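Local atomic coordinates of cellulosomal scaffoldin (PDB entry 1TYJ), a protein that serves as a type-II cohesin module of a cellulosomal scaffoldin, a beta-sandwich domain that probably binds dockerin modules during cellulosome assembly. Residues I22-I27 and T144-W149; T28-Y33 and G108-V113. One frame throughout, in Å; residues are numbered along the deposited sequence.

Interaction 1: I22-I27 and T144-W149. With EDO (1,2-ethanediol), chain B.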
loop_
_atom_site.group_PDB
_atom_site.type_symbol
_atom_site.label_atom_id
_atom_site.label_comp_id
_atom_site.label_asym_id
_atom_site.label_seq_id
_atom_site.Cartn_x
_atom_site.Cartn_y
_atom_site.Cartn_z
ATOM N N ILE A 22 2.590 0.986 4.785
ATOM C CA ILE A 22 2.799 1.937 3.672
ATOM C C ILE A 22 2.378 3.296 4.161
ATOM O O ILE A 22 1.236 3.472 4.618
ATOM C CB ILE A 22 1.982 1.571 2.429
ATOM C CG1 ILE A 22 2.308 0.133 1.949
ATOM C CG2 ILE A 22 2.199 2.634 1.309
ATOM C CD1 ILE A 22 1.311 -0.422 0.936
ATOM N N ASN A 23 3.329 4.230 4.110
ATOM C CA ASN A 23 3.137 5.611 4.583
ATOM C C ASN A 23 3.168 6.617 3.436
ATOM O O ASN A 23 3.756 6.362 2.377
ATOM C CB ASN A 23 4.262 5.964 5.589
ATOM C CG ASN A 23 4.350 4.938 6.727
ATOM O OD1 ASN A 23 3.373 4.686 7.391
ATOM N ND2 ASN A 23 5.532 4.312 6.909
ATOM N N VAL A 24 2.537 7.771 3.648
ATOM C CA VAL A 24 2.832 8.928 2.819
ATOM C C VAL A 24 3.525 9.942 3.737
ATOM O O VAL A 24 3.328 9.919 4.957
ATOM C CB VAL A 24 1.584 9.538 2.161
ATOM C CG1 VAL A 24 0.984 8.554 1.209
ATOM C CG2 VAL A 24 0.534 9.921 3.193
ATOM N N ASP A 25 4.296 10.853 3.149
ATOM C CA ASP A 25 4.913 11.920 3.949
ATOM C C ASP A 25 4.916 13.205 3.108
ATOM O O ASP A 25 5.267 13.169 1.930
ATOM C CB ASP A 25 6.338 11.516 4.307
ATOM C CG ASP A 25 7.019 12.533 5.170
ATOM O OD1 ASP A 25 8.090 13.008 4.764
ATOM O OD2 ASP A 25 6.468 12.889 6.232
ATOM N N LYS A 26 4.527 14.325 3.723
ATOM C CA LYS A 26 4.561 15.635 3.063
ATOM C C LYS A 26 3.727 15.628 1.768
ATOM O O LYS A 26 4.097 16.247 0.767
ATOM C CB LYS A 26 6.005 16.103 2.787
ATOM C CG LYS A 26 6.863 16.277 4.033
ATOM C CD LYS A 26 8.271 16.717 3.659
ATOM C CE LYS A 26 9.134 16.847 4.891
ATOM N NZ LYS A 26 10.557 17.190 4.491
ATOM N N ILE A 27 2.596 14.928 1.799
ATOM C CA ILE A 27 1.675 14.956 0.661
ATOM C C ILE A 27 0.581 15.934 1.028
ATOM O O ILE A 27 -0.348 15.621 1.822
ATOM C CB ILE A 27 1.132 13.552 0.347
ATOM C CG1 ILE A 27 2.292 12.565 0.039
ATOM C CG2 ILE A 27 0.115 13.617 -0.833
ATOM C CD1 ILE A 27 3.227 12.927 -1.092
ATOM N N THR A 144 1.912 4.299 -8.322
ATOM C CA THR A 144 1.098 4.990 -7.292
ATOM C C THR A 144 0.330 6.173 -7.902
ATOM O O THR A 144 0.807 6.814 -8.840
ATOM C CB THR A 144 2.005 5.539 -6.146
ATOM O OG1 THR A 144 2.790 6.659 -6.611
ATOM C CG2 THR A 144 2.921 4.433 -5.581
ATOM N N MET A 145 -0.826 6.483 -7.329
ATOM C CA MET A 145 -1.544 7.702 -7.665
ATOM C C MET A 145 -1.899 8.319 -6.324
ATOM O O MET A 145 -2.391 7.613 -5.439
ATOM C CB MET A 145 -2.814 7.396 -8.465
ATOM C CG MET A 145 -2.526 6.667 -9.761
ATOM S SD MET A 145 -4.056 6.135 -10.542
ATOM C CE MET A 145 -4.357 7.530 -11.552
ATOM N N LEU A 146 -1.653 9.620 -6.182
ATOM C CA LEU A 146 -1.997 10.355 -4.977
ATOM C C LEU A 146 -2.812 11.571 -5.337
ATOM O O LEU A 146 -2.514 12.233 -6.344
ATOM C CB LEU A 146 -0.728 10.801 -4.229
ATOM C CG LEU A 146 0.282 9.724 -3.779
ATOM C CD1 LEU A 146 1.479 10.434 -3.091
ATOM C CD2 LEU A 146 -0.380 8.706 -2.793
ATOM N N PHE A 147 -3.764 11.915 -4.485
ATOM C CA PHE A 147 -4.678 13.032 -4.741
ATOM C C PHE A 147 -4.769 13.947 -3.566
ATOM O O PHE A 147 -4.542 13.533 -2.410
ATOM C CB PHE A 147 -6.081 12.478 -5.081
ATOM C CG PHE A 147 -6.048 11.585 -6.282
ATOM C CD1 PHE A 147 -5.771 10.225 -6.138
ATOM C CD2 PHE A 147 -6.226 12.124 -7.548
ATOM C CE1 PHE A 147 -5.675 9.391 -7.297
ATOM C CE2 PHE A 147 -6.166 11.304 -8.687
ATOM C CZ PHE A 147 -5.876 9.950 -8.549
ATOM N N ASP A 148 -5.148 15.183 -3.843
ATOM C CA ASP A 148 -5.369 16.152 -2.753
ATOM C C ASP A 148 -6.867 16.470 -2.600
ATOM O O ASP A 148 -7.716 15.935 -3.347
ATOM C CB ASP A 148 -4.497 17.405 -2.932
ATOM C CG ASP A 148 -5.072 18.391 -3.974
ATOM O OD1 ASP A 148 -6.199 18.137 -4.510
ATOM O OD2 ASP A 148 -4.376 19.412 -4.241
ATOM N N TRP A 149 -7.208 17.305 -1.609
ATOM C CA TRP A 149 -8.598 17.523 -1.308
ATOM C C TRP A 149 -9.347 18.474 -2.228
ATOM O O TRP A 149 -10.523 18.761 -1.991
ATOM C CB TRP A 149 -8.801 17.867 0.162
ATOM C CG TRP A 149 -8.340 19.221 0.618
ATOM C CD1 TRP A 149 -7.908 20.284 -0.142
ATOM C CD2 TRP A 149 -8.286 19.651 1.976
ATOM N NE1 TRP A 149 -7.596 21.366 0.691
ATOM C CE2 TRP A 149 -7.839 20.992 1.986
ATOM C CE3 TRP A 149 -8.614 19.037 3.190
ATOM C CZ2 TRP A 149 -7.683 21.726 3.182
ATOM C CZ3 TRP A 149 -8.451 19.779 4.383
ATOM C CH2 TRP A 149 -7.980 21.094 4.356
HETATM C C1 EDO B . 3.532 16.191 -2.833
HETATM O O1 EDO B . 4.411 15.960 -1.730
HETATM C C2 EDO B . 3.280 17.685 -2.881
HETATM O O2 EDO B . 2.685 18.055 -1.629
#

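Interaction 2: T28-Y33 and G108-V113. With EDO (1,2-ethanediol), chain C; EDO (1,2-ethanediol), chain B.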
loop_
_atom_site.group_PDB
_atom_site.type_symbol
_atom_site.label_atom_id
_atom_site.label_comp_id
_atom_site.label_asym_id
_atom_site.label_seq_id
_atom_site.Cartn_x
_atom_site.Cartn_y
_atom_site.Cartn_z
ATOM N N THR A 28 0.699 17.164 0.518
ATOM C CA THR A 28 -0.199 18.216 0.951
ATOM C C THR A 28 -1.692 17.910 0.744
ATOM O O THR A 28 -2.104 17.502 -0.354
ATOM C CB THR A 28 0.189 19.544 0.303
ATOM O OG1 THR A 28 1.538 19.844 0.700
ATOM C CG2 THR A 28 -0.756 20.681 0.762
ATOM N N ASN A 29 -2.510 18.091 1.790
ATOM C CA ASN A 29 -3.977 17.972 1.688
ATOM C C ASN A 29 -4.399 16.623 1.091
ATOM O O ASN A 29 -5.376 16.530 0.339
ATOM C CB ASN A 29 -4.592 19.127 0.877
ATOM C CG ASN A 29 -4.300 20.485 1.470
ATOM O OD1 ASN A 29 -4.280 21.505 0.746
ATOM N ND2 ASN A 29 -4.110 20.528 2.795
ATOM N N PHE A 30 -3.643 15.584 1.465
ATOM C CA PHE A 30 -3.863 14.217 0.981
ATOM C C PHE A 30 -5.302 13.724 1.158
ATOM O O PHE A 30 -5.847 13.681 2.292
ATOM C CB PHE A 30 -2.907 13.298 1.764
ATOM C CG PHE A 30 -3.056 11.844 1.445
ATOM C CD1 PHE A 30 -3.460 10.948 2.434
ATOM C CD2 PHE A 30 -2.762 11.360 0.152
ATOM C CE1 PHE A 30 -3.555 9.551 2.166
ATOM C CE2 PHE A 30 -2.874 9.983 -0.134
ATOM C CZ PHE A 30 -3.287 9.069 0.900
ATOM N N SER A 31 -5.887 13.230 0.060
ATOM C CA SER A 31 -7.289 12.771 0.105
ATOM C C SER A 31 -7.495 11.325 -0.379
ATOM O O SER A 31 -8.620 10.805 -0.304
ATOM C CB SER A 31 -8.209 13.683 -0.741
ATOM O OG SER A 31 -7.929 13.382 -2.119
ATOM N N GLY A 32 -6.451 10.686 -0.898
ATOM C CA GLY A 32 -6.640 9.333 -1.383
ATOM C C GLY A 32 -5.492 8.811 -2.205
ATOM O O GLY A 32 -4.636 9.579 -2.657
ATOM N N TYR A 33 -5.468 7.502 -2.401
ATOM C CA TYR A 33 -4.364 6.875 -3.173
ATOM C C TYR A 33 -4.894 5.695 -3.936
ATOM O O TYR A 33 -5.981 5.161 -3.635
ATOM C CB TYR A 33 -3.222 6.370 -2.243
ATOM C CG TYR A 33 -3.658 5.154 -1.442
ATOM C CD1 TYR A 33 -3.452 3.868 -1.944
ATOM C CD2 TYR A 33 -4.373 5.287 -0.242
ATOM C CE1 TYR A 33 -3.926 2.727 -1.277
ATOM C CE2 TYR A 33 -4.848 4.138 0.455
ATOM C CZ TYR A 33 -4.627 2.867 -0.087
ATOM O OH TYR A 33 -5.062 1.739 0.566
ATOM N N GLY A 108 1.688 9.922 7.437
ATOM C CA GLY A 108 1.218 8.834 8.271
ATOM C C GLY A 108 0.935 7.551 7.513
ATOM O O GLY A 108 1.075 7.515 6.282
ATOM N N ALA A 109 0.487 6.513 8.238
ATOM C CA ALA A 109 0.232 5.237 7.566
ATOM C C ALA A 109 -1.108 5.269 6.820
ATOM O O ALA A 109 -2.124 5.697 7.388
ATOM C CB ALA A 109 0.239 4.089 8.558
ATOM N N VAL A 110 -1.094 4.800 5.559
ATOM C CA VAL A 110 -2.315 4.656 4.779
ATOM C C VAL A 110 -2.851 3.229 4.619
ATOM O O VAL A 110 -4.075 3.039 4.404
ATOM C CB VAL A 110 -2.178 5.322 3.378
ATOM C CG1 VAL A 110 -1.668 6.760 3.542
ATOM C CG2 VAL A 110 -1.241 4.503 2.414
ATOM N N ALA A 111 -1.971 2.223 4.703
ATOM C CA ALA A 111 -2.385 0.823 4.491
ATOM C C ALA A 111 -1.303 -0.044 5.049
ATOM O O ALA A 111 -0.136 0.401 5.178
ATOM C CB ALA A 111 -2.539 0.516 2.990
ATOM N N LYS A 112 -1.663 -1.295 5.330
ATOM C CA LYS A 112 -0.664 -2.303 5.672
ATOM C C LYS A 112 -0.998 -3.584 4.954
ATOM O O LYS A 112 -2.150 -3.977 4.893
ATOM C CB LYS A 112 -0.611 -2.599 7.162
ATOM C CG LYS A 112 -0.594 -1.343 8.050
ATOM C CD LYS A 112 -0.626 -1.722 9.498
ATOM C CE LYS A 112 -0.730 -0.468 10.328
ATOM N NZ LYS A 112 -0.894 -0.795 11.783
ATOM N N VAL A 113 0.031 -4.266 4.471
ATOM C CA VAL A 113 -0.169 -5.548 3.814
ATOM C C VAL A 113 0.710 -6.555 4.514
ATOM O O VAL A 113 1.929 -6.387 4.594
ATOM C CB VAL A 113 0.232 -5.494 2.343
ATOM C CG1 VAL A 113 0.096 -6.862 1.665
ATOM C CG2 VAL A 113 -0.583 -4.467 1.588
HETATM C C1 EDO C . 2.024 19.327 4.453
HETATM O O1 EDO C . 1.365 20.324 3.659
HETATM C C2 EDO C . 3.461 19.128 3.979
HETATM O O2 EDO C . 3.471 18.832 2.571
HETATM C C1 EDO B . 3.532 16.191 -2.833
HETATM O O1 EDO B . 4.411 15.960 -1.730
HETATM C C2 EDO B . 3.280 17.685 -2.881
HETATM O O2 EDO B . 2.685 18.055 -1.629
HETATM O O HOH W 1 -6.230 2.057 2.853
#

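Interaction 1: I22-I27 and T144-W149
Ile-27, just past the end of strand 17-25, faces Leu-146 on strand 144-148 across the interior; the nearest alpha carbons, those of Ile-27 and Asp-148, are 7.9 Å apart, and no hydrogen bond links the segments. Leu-146 carries its side of the contact with both methyls. CD1 of Leu-146 meets CD1 of Ile-27 at 3.6 Å and lies 3.9 Å from CG1 of the same isoleucine, the two side chains crossing at about a right angle. The other methyl, CD2 of Leu-146, reaches CG1 of Val-24 more loosely, at 4.2 Å. In Ile-27 the CG1 branch stands anti to the carbonyl carbon (chi1 -58°), and chi2 of -57° then turns CD1 to the leucine while CG2 flanks the same methyl. Beside this contact, O1 of an ethanediol, probably from the crystallisation liquor, donates a short hydrogen bond to the carbonyl O of Lys-26 and sits 3.3 Å from CD1 of Ile-27. An alanine at Ile-27 would lack this branched end, and Leu-146 CD1 would probably be left with a gap beside it. Tyr-33 and Val-3 also pack on Leu-146. Such apolar meshing is part of the core packing between the two sheets of the cohesin beta sandwich.

Interaction 2: T28-Y33 and G108-V113
Val-110 is the bump of this contact, its two methyls pushed against two aromatic rings of the facing sheet. CG1 of Val-110 meets CE1 of Phe-30 at 3.6 Å and approaches that ring obliquely. CG2 of Val-110 lies over one face of Tyr-33, toward the rim, with CE2 as its nearest ring atom at 4.1 Å. The valine thus fills the hollow between the rings, and Leu-67 from a loop touches both of them. Beyond it Ala-111 supplies a smaller knob: its CB meets OH of Tyr-33 at 3.7 Å. Two consecutive residues can both face inward because Val-110 and Ala-111 form a classic beta bulge opposite Ile-22, with the valine backbone turned to psi -26°. Strands 30-33 and 108-113 run nearly parallel, 15° apart with axes 9.3 Å from each other, as facing layers of the cohesin beta sandwich and not as partners in one sheet. Phe-30 swings its ring anti to its own nitrogen (chi1 177°), and the backbone N of Gly-32 sits over one face near the rim. One water, at the edge of the Tyr-33 ring and in its plane, bridges the tyrosine hydroxyl to the backbone of the facing strand. The water O is hydrogen-bonded to Tyr-33 OH (2.6 Å) and donates to the carbonyl O of Val-110 (2.8 Å). At the start of the segment, away from the rings, Thr-28 N gives an almost straight hydrogen bond of 3.1 Å to O2 of one ethanediol, while OG1 shares a hydrogen bond with O2 of a second.

Overall arrangement
Following the chain from the N terminus, strand 17-25 supplies the first half of interaction 1, and the turn after it leads directly into 28-33, the first half of interaction 2. The chain then passes through strand 85-92 and helix 95-100 before 108-113 closes the inner loop; 144-149 closes the outer one, so interaction 2 is nested within interaction 1. Each contact spans the two sheets: strands 17-25 and 108-117 are neighbours in one, 30-38 and 144-148 in the other. The contacts therefore sit side by side, centres about 5 Å apart, joined by the backbone pairs Ile-22 with Ala-111 and Phe-147 with Ser-31, and they share one ethanediol.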